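Side-chain contacts in WipB (Legionella pneumophila, PDB 5NNY), which is a translocated effector that targets the host lysosomal nutrient-sensing machinery, its phosphatase domain, described here, removing phosphate from serine and threonine residues: residues A[111-116]-A[179-184]; A[226-231]-A[237-242]; A[265-270]-A[277-282]. All blocks are in the same frame, centred on the assembly; numbering follows the deposited sequence. Where two conformers were deposited one is given.

Contact 1: residues A[111-116]-A[179-184]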
ATOM      1  N   LEU A 111       9.235  -7.949   3.506  1.00 15.40           N
ATOM      2  CA  LEU A 111       8.785  -7.710   4.877  1.00 17.58           C
ATOM      3  C   LEU A 111       7.317  -8.067   5.037  1.00 22.03           C
ATOM      4  O   LEU A 111       6.935  -8.721   6.013  1.00 20.08           O
ATOM      5  CB  LEU A 111       9.029  -6.252   5.285  1.00 17.16           C
ATOM      6  CG  LEU A 111      10.458  -5.980   5.768  1.00 28.36           C
ATOM      7  CD1 LEU A 111      10.682  -4.504   5.943  1.00 20.73           C
ATOM      8  CD2 LEU A 111      10.750  -6.717   7.093  1.00 28.39           C
ATOM      9  N   LEU A 112       6.476  -7.628   4.095  1.00 18.83           N
ATOM     10  CA  LEU A 112       5.069  -8.008   4.120  1.00 14.84           C
ATOM     11  C   LEU A 112       4.906  -9.524   4.086  1.00 14.99           C
ATOM     12  O   LEU A 112       4.060 -10.078   4.791  1.00 18.66           O
ATOM     13  CB  LEU A 112       4.317  -7.369   2.948  1.00 15.23           C
ATOM     14  CG  LEU A 112       4.256  -5.840   2.936  1.00 19.91           C
ATOM     15  CD1 LEU A 112       3.536  -5.305   1.685  1.00 22.40           C
ATOM     16  CD2 LEU A 112       3.583  -5.316   4.233  1.00 15.54           C
ATOM     17  N   GLN A 113       5.685 -10.210   3.246  1.00 16.60           N
ATOM     18  CA  GLN A 113       5.586 -11.668   3.162  1.00 18.62           C
ATOM     19  C   GLN A 113       5.911 -12.340   4.496  1.00 20.62           C
ATOM     20  O   GLN A 113       5.209 -13.265   4.926  1.00 20.84           O
ATOM     21  CB  GLN A 113       6.518 -12.170   2.065  1.00 20.54           C
ATOM     22  CG  GLN A 113       6.443 -13.664   1.777  1.00 21.37           C
ATOM     23  CD  GLN A 113       7.380 -14.017   0.636  1.00 19.85           C
ATOM     24  OE1 GLN A 113       8.528 -13.592   0.632  1.00 26.20           O
ATOM     25  NE2 GLN A 113       6.886 -14.763  -0.348  1.00 28.25           N
ATOM     26  N   ALA A 114       6.965 -11.884   5.171  1.00 21.06           N
ATOM     27  CA  ALA A 114       7.303 -12.437   6.483  1.00 21.54           C
ATOM     28  C   ALA A 114       6.221 -12.134   7.516  1.00 26.80           C
ATOM     29  O   ALA A 114       5.886 -12.990   8.342  1.00 22.11           O
ATOM     30  CB  ALA A 114       8.647 -11.889   6.955  1.00 18.25           C
ATOM     31  N   LEU A 115       5.668 -10.921   7.491  1.00 22.02           N
ATOM     32  CA  LEU A 115       4.561 -10.605   8.391  1.00 23.74           C
ATOM     33  C   LEU A 115       3.411 -11.582   8.184  1.00 23.95           C
ATOM     34  O   LEU A 115       2.876 -12.153   9.145  1.00 25.90           O
ATOM     35  CB  LEU A 115       4.103  -9.160   8.168  1.00 23.29           C
ATOM     36  CG  LEU A 115       5.028  -8.080   8.721  1.00 29.27           C
ATOM     37  CD1 LEU A 115       4.581  -6.684   8.290  1.00 22.72           C
ATOM     38  CD2 LEU A 115       5.106  -8.171  10.260  1.00 19.40           C
ATOM     39  N   TYR A 116       3.053 -11.830   6.927  1.00 18.73           N
ATOM     40  CA  TYR A 116       1.932 -12.714   6.627  1.00 22.48           C
ATOM     41  C   TYR A 116       2.256 -14.160   7.014  1.00 28.26           C
ATOM     42  O   TYR A 116       1.465 -14.832   7.694  1.00 24.49           O
ATOM     43  CB  TYR A 116       1.573 -12.590   5.136  1.00 18.72           C
ATOM     44  CG  TYR A 116       0.713 -13.717   4.583  1.00 25.06           C
ATOM     45  CD1 TYR A 116      -0.655 -13.751   4.825  1.00 32.00           C
ATOM     46  CD2 TYR A 116       1.275 -14.741   3.814  1.00 31.16           C
ATOM     47  CE1 TYR A 116      -1.444 -14.767   4.320  1.00 31.93           C
ATOM     48  CE2 TYR A 116       0.489 -15.769   3.301  1.00 26.81           C
ATOM     49  CZ  TYR A 116      -0.871 -15.769   3.560  1.00 35.77           C
ATOM     50  OH  TYR A 116      -1.674 -16.776   3.066  1.00 47.19           O
ATOM     51  N   LEU A 179       5.069 -11.473  -8.366  1.00 19.18           N
ATOM     52  CA  LEU A 179       3.661 -11.789  -8.581  1.00 18.99           C
ATOM     53  C   LEU A 179       3.125 -12.717  -7.495  1.00 17.60           C
ATOM     54  O   LEU A 179       1.982 -12.558  -7.054  1.00 21.42           O
ATOM     55  CB  LEU A 179       3.456 -12.404  -9.967  1.00 22.00           C
ATOM     56  CG  LEU A 179       3.614 -11.429 -11.138  1.00 18.11           C
ATOM     57  CD1 LEU A 179       3.782 -12.182 -12.473  1.00 22.43           C
ATOM     58  CD2 LEU A 179       2.426 -10.439 -11.166  1.00 22.74           C
ATOM     59  N   ASN A 180       3.920 -13.686  -7.044  1.00 19.71           N
ATOM     60  CA  ASN A 180       3.432 -14.532  -5.958  1.00 23.76           C
ATOM     61  C   ASN A 180       3.133 -13.705  -4.716  1.00 23.30           C
ATOM     62  O   ASN A 180       2.096 -13.891  -4.072  1.00 25.59           O
ATOM     63  CB  ASN A 180       4.427 -15.643  -5.620  1.00 28.25           C
ATOM     64  CG  ASN A 180       3.987 -16.448  -4.400  1.00 32.75           C
ATOM     65  OD1 ASN A 180       3.182 -17.371  -4.506  1.00 43.31           O
ATOM     66  ND2 ASN A 180       4.492 -16.077  -3.236  1.00 39.94           N
ATOM     67  N   ILE A 181       4.033 -12.785  -4.356  1.00 20.21           N
ATOM     68  CA  ILE A 181       3.791 -11.953  -3.180  1.00 17.73           C
ATOM     69  C   ILE A 181       2.565 -11.071  -3.406  1.00 16.20           C
ATOM     70  O   ILE A 181       1.740 -10.885  -2.507  1.00 20.25           O
ATOM     71  CB  ILE A 181       5.049 -11.126  -2.842  1.00 17.96           C
ATOM     72  CG1 ILE A 181       6.214 -12.053  -2.486  1.00 20.50           C
ATOM     73  CG2 ILE A 181       4.797 -10.163  -1.666  1.00 19.38           C
ATOM     74  CD1 ILE A 181       7.500 -11.318  -2.173  1.00 21.21           C
ATOM     75  N   TYR A 182       2.413 -10.543  -4.623  1.00 16.33           N
ATOM     76  CA  TYR A 182       1.234  -9.749  -4.944  1.00 21.26           C
ATOM     77  C   TYR A 182      -0.050 -10.515  -4.658  1.00 22.97           C
ATOM     78  O   TYR A 182      -0.934 -10.028  -3.945  1.00 21.32           O
ATOM     79  CB  TYR A 182       1.235  -9.306  -6.410  1.00 16.71           C
ATOM     80  CG  TYR A 182      -0.096  -8.612  -6.684  1.00 18.61           C
ATOM     81  CD1 TYR A 182      -0.368  -7.377  -6.118  1.00 18.12           C
ATOM     82  CD2 TYR A 182      -1.093  -9.229  -7.432  1.00 21.14           C
ATOM     83  CE1 TYR A 182      -1.591  -6.748  -6.313  1.00 23.38           C
ATOM     84  CE2 TYR A 182      -2.314  -8.608  -7.640  1.00 18.74           C
ATOM     85  CZ  TYR A 182      -2.555  -7.371  -7.071  1.00 23.10           C
ATOM     86  OH  TYR A 182      -3.762  -6.755  -7.275  1.00 22.82           O
ATOM     87  N   HIS A 183      -0.177 -11.704  -5.233  1.00 22.95           N
ATOM     88  CA  HIS A 183      -1.412 -12.475  -5.139  1.00 18.02           C
ATOM     89  C   HIS A 183      -1.576 -13.144  -3.773  1.00 17.73           C
ATOM     90  O   HIS A 183      -2.690 -13.207  -3.237  1.00 21.93           O
ATOM     91  CB  HIS A 183      -1.439 -13.533  -6.254  1.00 19.02           C
ATOM     92  CG  HIS A 183      -1.612 -12.961  -7.630  1.00 24.12           C
ATOM     93  ND1 HIS A 183      -2.817 -12.474  -8.087  1.00 29.38           N
ATOM     94  CD2 HIS A 183      -0.733 -12.806  -8.650  1.00 27.24           C
ATOM     95  CE1 HIS A 183      -2.673 -12.036  -9.326  1.00 23.71           C
ATOM     96  NE2 HIS A 183      -1.419 -12.231  -9.694  1.00 32.07           N
ATOM     97  N   GLN A 184      -0.487 -13.664  -3.202  1.00 20.76           N
ATOM     98  CA  GLN A 184      -0.596 -14.447  -1.968  1.00 29.35           C
ATOM     99  C   GLN A 184      -0.621 -13.578  -0.720  1.00 28.20           C
ATOM    100  O   GLN A 184      -1.141 -13.996   0.321  1.00 26.80           O
ATOM    101  CB  GLN A 184       0.569 -15.433  -1.872  1.00 28.64           C
ATOM    102  CG  GLN A 184       0.511 -16.499  -2.921  1.00 33.03           C
ATOM    103  CD  GLN A 184      -0.695 -17.392  -2.736  1.00 53.72           C
ATOM    104  OE1 GLN A 184      -1.028 -17.783  -1.612  1.00 62.40           O
ATOM    105  NE2 GLN A 184      -1.371 -17.710  -3.835  1.00 54.92           N
TER
HETATM  106  O   HOH W   1      -2.932 -16.118   0.188  1.00 39.31           O

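Contact 2: residues A[226-231]-A[237-242]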
ATOM      1  N   VAL A 226     -23.829  -2.239  -2.954  1.00 29.64           N
ATOM      2  CA  VAL A 226     -24.155  -2.756  -1.631  1.00 26.36           C
ATOM      3  C   VAL A 226     -24.970  -1.684  -0.918  1.00 29.54           C
ATOM      4  O   VAL A 226     -24.857  -0.489  -1.233  1.00 24.53           O
ATOM      5  CB  VAL A 226     -22.888  -3.141  -0.832  1.00 32.35           C
ATOM      6  CG1 VAL A 226     -22.199  -4.334  -1.470  1.00 32.79           C
ATOM      7  CG2 VAL A 226     -21.939  -1.954  -0.723  1.00 30.01           C
ATOM      8  N   PRO A 227     -25.807  -2.083   0.039  1.00 35.19           N
ATOM      9  CA  PRO A 227     -26.606  -1.090   0.767  1.00 41.88           C
ATOM     10  C   PRO A 227     -25.735  -0.194   1.629  1.00 34.33           C
ATOM     11  O   PRO A 227     -24.825  -0.659   2.317  1.00 37.35           O
ATOM     12  CB  PRO A 227     -27.542  -1.947   1.629  1.00 37.31           C
ATOM     13  CG  PRO A 227     -27.513  -3.295   1.018  1.00 33.43           C
ATOM     14  CD  PRO A 227     -26.142  -3.455   0.443  1.00 38.36           C
ATOM     15  N   TYR A 228     -26.011   1.106   1.569  1.00 29.66           N
ATOM     16  CA  TYR A 228     -25.381   2.084   2.444  1.00 24.17           C
ATOM     17  C   TYR A 228     -26.301   2.330   3.633  1.00 28.60           C
ATOM     18  O   TYR A 228     -27.470   2.685   3.451  1.00 30.68           O
ATOM     19  CB  TYR A 228     -25.102   3.403   1.721  1.00 28.49           C
ATOM     20  CG  TYR A 228     -24.531   4.464   2.648  1.00 26.49           C
ATOM     21  CD1 TYR A 228     -23.173   4.474   2.965  1.00 25.64           C
ATOM     22  CD2 TYR A 228     -25.353   5.444   3.224  1.00 22.84           C
ATOM     23  CE1 TYR A 228     -22.643   5.432   3.811  1.00 24.85           C
ATOM     24  CE2 TYR A 228     -24.826   6.413   4.068  1.00 23.04           C
ATOM     25  CZ  TYR A 228     -23.471   6.391   4.369  1.00 30.32           C
ATOM     26  OH  TYR A 228     -22.935   7.341   5.223  1.00 26.76           O
ATOM     27  N   SER A 229     -25.775   2.156   4.841  1.00 22.69           N
ATOM     28  CA  SER A 229     -26.525   2.466   6.054  1.00 25.02           C
ATOM     29  C   SER A 229     -25.632   3.235   7.010  1.00 26.57           C
ATOM     30  O   SER A 229     -24.497   2.823   7.268  1.00 25.87           O
ATOM     31  CB  SER A 229     -27.067   1.202   6.736  1.00 37.89           C
ATOM     32  OG  SER A 229     -27.649   1.511   8.003  1.00 41.76           O
ATOM     33  N   GLU A 230     -26.151   4.353   7.532  1.00 23.95           N
ATOM     34  CA  GLU A 230     -25.452   5.161   8.522  1.00 26.36           C
ATOM     35  C   GLU A 230     -26.312   5.363   9.763  1.00 27.94           C
ATOM     36  O   GLU A 230     -26.247   6.418  10.402  1.00 27.15           O
ATOM     37  CB  GLU A 230     -25.043   6.514   7.943  1.00 33.05           C
ATOM     38  CG  GLU A 230     -26.214   7.311   7.379  1.00 38.14           C
ATOM     39  CD  GLU A 230     -25.809   8.709   6.960  1.00 41.69           C
ATOM     40  OE1 GLU A 230     -26.688   9.599   6.933  1.00 37.41           O
ATOM     41  OE2 GLU A 230     -24.605   8.918   6.669  1.00 36.94           O
ATOM     42  N   GLU A 231     -27.137   4.370  10.106  1.00 25.35           N
ATOM     43  CA  GLU A 231     -28.062   4.551  11.214  1.00 26.43           C
ATOM     44  C   GLU A 231     -27.364   4.524  12.565  1.00 23.14           C
ATOM     45  O   GLU A 231     -27.976   4.921  13.566  1.00 26.60           O
ATOM     46  CB  GLU A 231     -29.163   3.491  11.152  1.00 36.47           C
ATOM     47  CG  GLU A 231     -30.143   3.725  10.012  1.00 39.10           C
ATOM     48  CD  GLU A 231     -30.593   5.176   9.938  1.00 48.71           C
ATOM     49  OE1 GLU A 231     -31.278   5.630  10.881  1.00 46.01           O
ATOM     50  OE2 GLU A 231     -30.239   5.868   8.950  1.00 48.59           O
ATOM     51  N   ALA A 237     -20.025   0.591  10.069  1.00 23.56           N
ATOM     52  CA  ALA A 237     -19.014  -0.453  10.008  1.00 21.64           C
ATOM     53  C   ALA A 237     -19.491  -1.617   9.156  1.00 20.64           C
ATOM     54  O   ALA A 237     -18.719  -2.197   8.386  1.00 21.88           O
ATOM     55  CB  ALA A 237     -18.677  -0.922  11.423  1.00 18.74           C
ATOM     56  N   LYS A 238     -20.771  -1.973   9.271  1.00 20.79           N
ATOM     57  CA  LYS A 238     -21.306  -3.043   8.438  1.00 23.34           C
ATOM     58  C   LYS A 238     -21.267  -2.654   6.965  1.00 30.05           C
ATOM     59  O   LYS A 238     -20.953  -3.481   6.099  1.00 27.08           O
ATOM     60  CB  LYS A 238     -22.733  -3.377   8.872  1.00 29.68           C
ATOM     61  CG  LYS A 238     -23.592  -3.964   7.778  1.00 39.73           C
ATOM     62  N   THR A 239     -21.559  -1.391   6.667  1.00 20.79           N
ATOM     63  CA  THR A 239     -21.477  -0.911   5.290  1.00 17.30           C
ATOM     64  C   THR A 239     -20.041  -0.975   4.779  1.00 19.39           C
ATOM     65  O   THR A 239     -19.802  -1.320   3.616  1.00 21.15           O
ATOM     66  CB  THR A 239     -22.011   0.521   5.215  1.00 20.95           C
ATOM     67  OG1 THR A 239     -23.360   0.542   5.689  1.00 24.30           O
ATOM     68  CG2 THR A 239     -21.957   1.070   3.764  1.00 20.05           C
ATOM     69  N   ILE A 240     -19.072  -0.630   5.634  1.00 22.15           N
ATOM     70  CA  ILE A 240     -17.677  -0.603   5.195  1.00 21.98           C
ATOM     71  C   ILE A 240     -17.199  -2.023   4.923  1.00 22.77           C
ATOM     72  O   ILE A 240     -16.531  -2.288   3.916  1.00 20.06           O
ATOM     73  CB  ILE A 240     -16.807   0.138   6.232  1.00 21.62           C
ATOM     74  CG1 ILE A 240     -17.183   1.632   6.285  1.00 21.87           C
ATOM     75  CG2 ILE A 240     -15.311  -0.023   5.946  1.00 15.54           C
ATOM     76  CD1 ILE A 240     -16.495   2.377   7.442  1.00 19.62           C
ATOM     77  N   ASP A 241     -17.595  -2.966   5.789  1.00 20.01           N
ATOM     78  CA  ASP A 241     -17.351  -4.391   5.564  1.00 24.83           C
ATOM     79  C   ASP A 241     -17.874  -4.842   4.202  1.00 23.09           C
ATOM     80  O   ASP A 241     -17.196  -5.585   3.480  1.00 26.66           O
ATOM     81  CB  ASP A 241     -18.029  -5.211   6.672  1.00 22.18           C
ATOM     82  CG  ASP A 241     -17.330  -5.102   8.011  1.00 25.03           C
ATOM     83  OD1 ASP A 241     -16.190  -4.592   8.070  1.00 24.54           O
ATOM     84  OD2 ASP A 241     -17.929  -5.528   9.024  1.00 29.55           O
ATOM     85  N   ALA A 242     -19.091  -4.422   3.848  1.00 25.12           N
ATOM     86  CA  ALA A 242     -19.670  -4.810   2.566  1.00 24.07           C
ATOM     87  C   ALA A 242     -18.884  -4.217   1.405  1.00 25.13           C
ATOM     88  O   ALA A 242     -18.646  -4.892   0.392  1.00 24.86           O
ATOM     89  CB  ALA A 242     -21.136  -4.375   2.498  1.00 24.91           C
TER

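Contact 3: residues A[265-270]-A[277-282]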
ATOM      1  N   MET A 265      -7.332   9.566 -12.998  1.00 19.17           N
ATOM      2  CA  MET A 265      -6.135   9.679 -12.170  1.00 21.39           C
ATOM      3  C   MET A 265      -5.325  10.920 -12.534  1.00 14.62           C
ATOM      4  O   MET A 265      -4.711  11.550 -11.661  1.00 20.07           O
ATOM      5  CB  MET A 265      -5.292   8.397 -12.303  1.00 18.70           C
ATOM      6  CG  MET A 265      -6.079   7.148 -11.924  1.00 20.41           C
ATOM      7  SD  MET A 265      -6.765   7.269 -10.255  1.00 23.43           S
ATOM      8  CE  MET A 265      -5.385   6.665  -9.284  1.00 44.84           C
ATOM      9  N   TYR A 266      -5.309  11.301 -13.810  1.00 17.79           N
ATOM     10  CA  TYR A 266      -4.663  12.565 -14.164  1.00 17.99           C
ATOM     11  C   TYR A 266      -5.382  13.734 -13.497  1.00 22.03           C
ATOM     12  O   TYR A 266      -4.752  14.631 -12.926  1.00 19.05           O
ATOM     13  CB  TYR A 266      -4.651  12.774 -15.678  1.00 18.57           C
ATOM     14  CG  TYR A 266      -3.654  11.919 -16.436  1.00 18.46           C
ATOM     15  CD1 TYR A 266      -2.290  12.205 -16.377  1.00 21.81           C
ATOM     16  CD2 TYR A 266      -4.076  10.861 -17.241  1.00 21.06           C
ATOM     17  CE1 TYR A 266      -1.367  11.445 -17.073  1.00 22.70           C
ATOM     18  CE2 TYR A 266      -3.144  10.086 -17.960  1.00 24.72           C
ATOM     19  CZ  TYR A 266      -1.796  10.387 -17.859  1.00 29.66           C
ATOM     20  OH  TYR A 266      -0.859   9.644 -18.547  1.00 26.41           O
ATOM     21  N   ARG A 267      -6.706  13.749 -13.583  1.00 16.99           N
ATOM     22  CA  ARG A 267      -7.454  14.838 -12.963  1.00 16.77           C
ATOM     23  C   ARG A 267      -7.362  14.751 -11.446  1.00 17.12           C
ATOM     24  O   ARG A 267      -7.348  15.778 -10.757  1.00 18.97           O
ATOM     25  CB  ARG A 267      -8.912  14.813 -13.425  1.00 20.17           C
ATOM     26  CG  ARG A 267      -9.092  15.297 -14.870  1.00 17.51           C
ATOM     27  CD  ARG A 267     -10.545  15.250 -15.307  1.00 19.38           C
ATOM     28  NE  ARG A 267     -11.008  13.895 -15.583  1.00 20.82           N
ATOM     29  CZ  ARG A 267     -11.934  13.246 -14.881  1.00 17.31           C
ATOM     30  NH1 ARG A 267     -12.284  12.019 -15.236  1.00 21.21           N
ATOM     31  NH2 ARG A 267     -12.515  13.818 -13.836  1.00 21.93           N
ATOM     32  N   GLY A 268      -7.299  13.528 -10.915  1.00 19.59           N
ATOM     33  CA  GLY A 268      -7.054  13.369  -9.491  1.00 21.22           C
ATOM     34  C   GLY A 268      -5.729  13.980  -9.082  1.00 18.56           C
ATOM     35  O   GLY A 268      -5.654  14.773  -8.144  1.00 21.34           O
ATOM     36  N   TYR A 269      -4.669  13.635  -9.798  1.00 19.53           N
ATOM     37  CA  TYR A 269      -3.374  14.225  -9.493  1.00 14.31           C
ATOM     38  C   TYR A 269      -3.439  15.744  -9.585  1.00 19.10           C
ATOM     39  O   TYR A 269      -2.887  16.451  -8.730  1.00 22.17           O
ATOM     40  CB  TYR A 269      -2.292  13.684 -10.440  1.00 14.30           C
ATOM     41  CG  TYR A 269      -1.070  14.551 -10.416  1.00 20.10           C
ATOM     42  CD1 TYR A 269      -0.248  14.574  -9.303  1.00 24.27           C
ATOM     43  CD2 TYR A 269      -0.754  15.389 -11.502  1.00 24.30           C
ATOM     44  CE1 TYR A 269       0.863  15.397  -9.263  1.00 20.91           C
ATOM     45  CE2 TYR A 269       0.350  16.213 -11.458  1.00 21.98           C
ATOM     46  CZ  TYR A 269       1.154  16.208 -10.342  1.00 22.37           C
ATOM     47  OH  TYR A 269       2.262  17.014 -10.276  1.00 21.81           O
ATOM     48  N   ALA A 270      -4.119  16.263 -10.613  1.00 18.68           N
ATOM     49  CA  ALA A 270      -4.142  17.701 -10.856  1.00 16.57           C
ATOM     50  C   ALA A 270      -4.891  18.453  -9.760  1.00 25.61           C
ATOM     51  O   ALA A 270      -4.801  19.682  -9.699  1.00 40.94           O
ATOM     52  CB  ALA A 270      -4.782  18.000 -12.216  1.00 19.37           C
ATOM     53  N   THR A 277     -20.236   9.518 -10.306  0.54 31.93           N
ATOM     54  CA  THR A 277     -20.338   8.324  -9.466  0.54 34.52           C
ATOM     55  C   THR A 277     -19.258   7.301  -9.805  0.54 30.85           C
ATOM     56  O   THR A 277     -18.693   6.652  -8.913  0.54 28.88           O
ATOM     57  CB  THR A 277     -21.728   7.710  -9.621  0.54 45.34           C
ATOM     58  OG1 THR A 277     -22.705   8.668  -9.205  0.54 52.34           O
ATOM     59  CG2 THR A 277     -21.866   6.471  -8.774  0.54 43.57           C
ATOM     60  N   ASP A 278     -18.935   7.169 -11.088  1.00 25.47           N
ATOM     61  CA  ASP A 278     -17.948   6.184 -11.525  1.00 20.13           C
ATOM     62  C   ASP A 278     -16.530   6.531 -11.081  1.00 22.27           C
ATOM     63  O   ASP A 278     -15.634   5.674 -11.160  1.00 22.71           O
ATOM     64  CB  ASP A 278     -17.992   6.014 -13.054  1.00 24.10           C
ATOM     65  CG  ASP A 278     -17.685   7.302 -13.815  1.00 35.02           C
ATOM     66  OD1 ASP A 278     -18.139   8.385 -13.382  1.00 36.39           O
ATOM     67  OD2 ASP A 278     -17.000   7.226 -14.859  1.00 36.94           O
ATOM     68  N   GLU A 279     -16.309   7.754 -10.618  1.00 19.17           N
ATOM     69  CA  GLU A 279     -14.994   8.239 -10.227  1.00 20.94           C
ATOM     70  C   GLU A 279     -14.731   8.092  -8.733  1.00 18.17           C
ATOM     71  O   GLU A 279     -13.708   8.590  -8.244  1.00 18.39           O
ATOM     72  CB  GLU A 279     -14.845   9.714 -10.621  1.00 25.45           C
ATOM     73  CG  GLU A 279     -15.127   9.992 -12.095  1.00 18.19           C
ATOM     74  CD  GLU A 279     -15.023  11.478 -12.470  1.00 26.93           C
ATOM     75  OE1 GLU A 279     -14.298  11.795 -13.436  1.00 41.31           O
ATOM     76  OE2 GLU A 279     -15.658  12.321 -11.798  1.00 26.74           O
ATOM     77  N   VAL A 280     -15.626   7.433  -7.998  1.00 20.33           N
ATOM     78  CA  VAL A 280     -15.585   7.522  -6.533  1.00 20.50           C
ATOM     79  C   VAL A 280     -14.346   6.822  -5.968  1.00 17.88           C
ATOM     80  O   VAL A 280     -13.790   7.242  -4.947  1.00 18.29           O
ATOM     81  CB  VAL A 280     -16.886   6.973  -5.917  1.00 23.46           C
ATOM     82  CG1 VAL A 280     -17.001   5.458  -6.088  1.00 24.71           C
ATOM     83  CG2 VAL A 280     -16.969   7.369  -4.440  1.00 18.56           C
ATOM     84  N   VAL A 281     -13.855   5.774  -6.639  1.00 20.31           N
ATOM     85  CA  VAL A 281     -12.611   5.161  -6.170  1.00 16.39           C
ATOM     86  C   VAL A 281     -11.446   6.126  -6.379  1.00 22.71           C
ATOM     87  O   VAL A 281     -10.633   6.345  -5.480  1.00 19.73           O
ATOM     88  CB  VAL A 281     -12.365   3.802  -6.861  1.00 16.35           C
ATOM     89  CG1 VAL A 281     -10.995   3.239  -6.478  1.00 22.25           C
ATOM     90  CG2 VAL A 281     -13.434   2.787  -6.466  1.00 21.69           C
ATOM     91  N   ALA A 282     -11.370   6.754  -7.558  1.00 22.63           N
ATOM     92  CA  ALA A 282     -10.346   7.775  -7.762  1.00 16.93           C
ATOM     93  C   ALA A 282     -10.493   8.905  -6.742  1.00 22.20           C
ATOM     94  O   ALA A 282      -9.506   9.346  -6.140  1.00 21.96           O
ATOM     95  CB  ALA A 282     -10.418   8.316  -9.198  1.00 14.02           C
TER

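Contact 1: residues A[111-116]-A[179-184]
The amide end of Q113 lies against the CG1-CD1 branch of I181, and this is where the two helices pack closely. NE2 of Q113 comes within 3.5 Å of CG1 of I181, while OE1 of Q113 stands 3.8 Å from CD1 of I181. With CG anti to the backbone N (chi1 -175°) and an extended chain beyond it, Q113 reaches across the gap and meets the isoleucine at about a right angle. Its OE1 is held by K110, one turn earlier on the same helix, so the polar end is tied at its own side while CD and NE2 rest on I181. The helices concerned, 105-117 and 175-186, belong to a domain of phosphoesterase fold; L112 and Y116 of the first also touch F122 on sheet strand 121-125. The axes of 111-116 and 179-184 approach to 10.5 Å and cross at 46°. Toward solvent the packing loosens. The backbone O of Q184 lies over one face of the Y116 ring, 3.7 Å from CZ of Y116 and displaced toward the rim. A water bridges this outer side, donating to O of Q184 (2.8 Å) and to OE1 of Q184 (3.1 Å) and also hydrogen-bonding to OH of Y116.

Contact 2: residues A[226-231]-A[237-242]
A helix-loop-helix connection in the phosphatase domain folds back on itself here: the loop after helix 214-224 runs in extended form beside the early turns of helix 233-253, the helix it leads into. T239 is the central side chain. Its OG1 lies 3.0 Å from the backbone O of S229 and the same 3.0 Å from N of S229. The one OG1 proton has two acceptors within reach, O of S229 and O of D235, one turn earlier in the helix, so which it serves is not settled. The methyl of T239 takes the other branch, anti to the backbone N with OG1 at chi1 -58°, and packs 3.6 Å from O of P227 and 3.7 Å from CD1 of Y228, approaching that ring obliquely. At the start of the loop, V226 CB meets A242 CB at 4.0 Å, an apolar contact with both valine methyls also close to the alanine. Y228 turns its CB away from the helix; its OH donates to OE2 of E230 at 2.7 Å, while the ring packs on I217 and A221 of the preceding helix. S229 OG is hydrogen-bonded to D235. One threonine thus meets the loop in two ways, its hydroxyl set beside backbone polar atoms and its methyl packing on the P227 carbonyl and the Y228 ring.

Contact 3: residues A[265-270]-A[277-282]
R267 and E279 carry the polar half of this contact, meeting through a salt bridge in which one carboxylate oxygen takes two hydrogen bonds. NH1 of R267 donates to OE1 of E279 at 2.7 Å, and NH2 of R267 reaches the same OE1, also at 2.7 Å. The grip is end-on, and the oxygen lies almost in the guanidinium plane. Because the two donors converge on a single atom, neither bond is straight, with both N-H...O angles near 140°. NH1 comes in nearly along the C-O direction, whereas NH2 meets OE1 on the syn side, tilted from the carboxylate plane. The two planes are nearly coplanar, 28° apart, although the side chains as a whole cross at about a right angle: a bend at chi3 (-75°) turns the arginine tip, and the glutamate is extended beyond CG.

Further polar partners fix both ends. NH1 of R267 also forms a salt bridge with D263 of its own helix, and OE2 of E279 accepts from the backbone N of S276. The arginine is therefore shared between two acids, an arrangement likely to favour the charged forms of all three groups.

The apolar part is a single side-chain contact. M265, bent at chi2 and chi3, brings SD to 3.9 Å from CB of A282; W286 on helix 280-286 and I155 also touch this methionine. M264 of helix 262-270 also touches E279 and A282.

E279 occupies the N-cap position of helix 280-286, following a 3-10 turn at 277-279. Its carboxylate, binding S276 N and R267, ties that helix start to helix 262-270: two consecutive helices joined by a short connection and packed against each other, between sheet strands 203-208 and 301-306 in the chain of this phosphoesterase-fold domain.

All three contacts lie in the phosphatase domain and follow one another along the chain, each closing before the next opens. Contact 1 joins helices 105-117 and 175-186, whose following strands 121-125 and 190-198 are neighbours in the six-stranded mixed sheet. Contacts 2 and 3 belong to the later helical part, where helix 233-253 is followed by helix 262-270; helix 214-224 touches residues of both. Their centres are 23 Å apart, with nearest atoms about 10 Å apart. Contact 1 lies 29 Å from contact 2 and 28 Å from contact 3 between centres, and opposite contact 3 across the chain's centre. Contacts 1 and 3 join helices and contact 2 a loop to the helix it precedes, at separate places in one domain.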